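Local structure of BepE protein (Bartonella henselae str. Houston-1, 4YK3) at residues R74-A77 with S82-K85. The protein is a Bartonella effector translocated by a type IV secretion system, whose BID domain, the part described here, probably contributes to the secretion signal. Sequence-based numbering, arbitrary orientation.
Sequences RQVA and SVHK
Gln75, near the end of helix 69-78, reaches across to Ser82 in the loop that follows and gives it the one hydrogen bond between the two segments. The amide NE2 of Gln75 donates to OG of Ser82 over 2.9 Å, nearly straight at 165°, and the hydroxyl oxygen sits only 7° out of the amide plane. With CG opposite the backbone N (chi1 175°) and the chain extended beyond it, the glutamine carries its amide out to the loop. Both ends of the amide are engaged, since OE1 accepts a hydrogen bond from NZ of Lys58, which fixes which way round the group lies. Ser82 OG is itself held a second time, by the backbone carbonyl of Asn79, so the hydroxyl links the side chain of the helix to the backbone just past the helix end. In the BID domain, a four-helix bundle topped with a hook, this contact lies where the chain leaves helix 69-78 and heads for the strand pair 90-91 and 94-95. The apolar part of the contact is the meeting of CG2 of Val83 with CG2 of Val76, 4.0 Å apart. The same methyl of Val83 also touches the Gln75 amide, 3.8 Å from its NE2. Buried Val76 packs as well on Leu109 and Leu113 of helix 97-129, and Tyr49 and Leu55 touch both valines.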
# COMPACT_ATOMS: atom_id res chain seq x y z
N ARG A 74 -4.82 1.80 -8.71
CA ARG A 74 -4.78 1.81 -10.15
C ARG A 74 -3.54 2.58 -10.64
O ARG A 74 -2.87 2.14 -11.56
CB ARG A 74 -6.06 2.42 -10.73
N GLN A 75 -3.23 3.69 -9.99
CA GLN A 75 -2.10 4.51 -10.43
C GLN A 75 -0.81 3.68 -10.42
O GLN A 75 -0.04 3.69 -11.39
CB GLN A 75 -1.93 5.76 -9.56
CG GLN A 75 -0.67 6.56 -9.95
CD GLN A 75 -0.38 7.75 -9.04
OE1 GLN A 75 -1.08 7.98 -8.05
NE2 GLN A 75 0.67 8.51 -9.37
N VAL A 76 -0.59 2.93 -9.35
CA VAL A 76 0.64 2.17 -9.27
C VAL A 76 0.61 1.02 -10.27
O VAL A 76 1.61 0.73 -10.90
CB VAL A 76 0.89 1.68 -7.85
CG1 VAL A 76 2.00 0.63 -7.81
CG2 VAL A 76 1.27 2.86 -6.98
N ALA A 77 -0.55 0.39 -10.45
CA ALA A 77 -0.61 -0.78 -11.30
C ALA A 77 -0.56 -0.39 -12.76
O ALA A 77 0.00 -1.10 -13.58
CB ALA A 77 -1.88 -1.61 -11.02
N SER A 82 4.96 6.79 -12.72
CA SER A 82 4.42 8.09 -12.31
C SER A 82 4.71 8.35 -10.84
O SER A 82 4.56 9.44 -10.34
CB SER A 82 2.91 8.16 -12.53
OG SER A 82 2.24 7.39 -11.55
N VAL A 83 5.14 7.30 -10.15
CA VAL A 83 5.37 7.36 -8.72
C VAL A 83 6.86 7.55 -8.41
O VAL A 83 7.23 8.34 -7.55
CB VAL A 83 4.79 6.07 -8.06
CG1 VAL A 83 5.39 5.82 -6.75
CG2 VAL A 83 3.28 6.18 -7.93
N HIS A 84 7.72 6.85 -9.15
CA HIS A 84 9.15 6.82 -8.85
C HIS A 84 9.79 6.04 -9.99
O HIS A 84 9.10 5.29 -10.68
CB HIS A 84 9.42 6.13 -7.49
CG HIS A 84 10.82 6.28 -6.99
ND1 HIS A 84 11.86 5.50 -7.44
CD2 HIS A 84 11.34 7.10 -6.04
CE1 HIS A 84 12.98 5.86 -6.82
NE2 HIS A 84 12.69 6.83 -5.97
N LYS A 85 11.09 6.23 -10.22
CA LYS A 85 11.75 5.43 -11.25
C LYS A 85 11.96 3.99 -10.77
O LYS A 85 12.06 3.72 -9.55
CB LYS A 85 13.09 6.07 -11.68
CG LYS A 85 14.31 5.61 -10.89
CD LYS A 85 15.62 6.10 -11.53
CE LYS A 85 16.82 5.42 -10.88
NZ LYS A 85 16.84 3.91 -11.08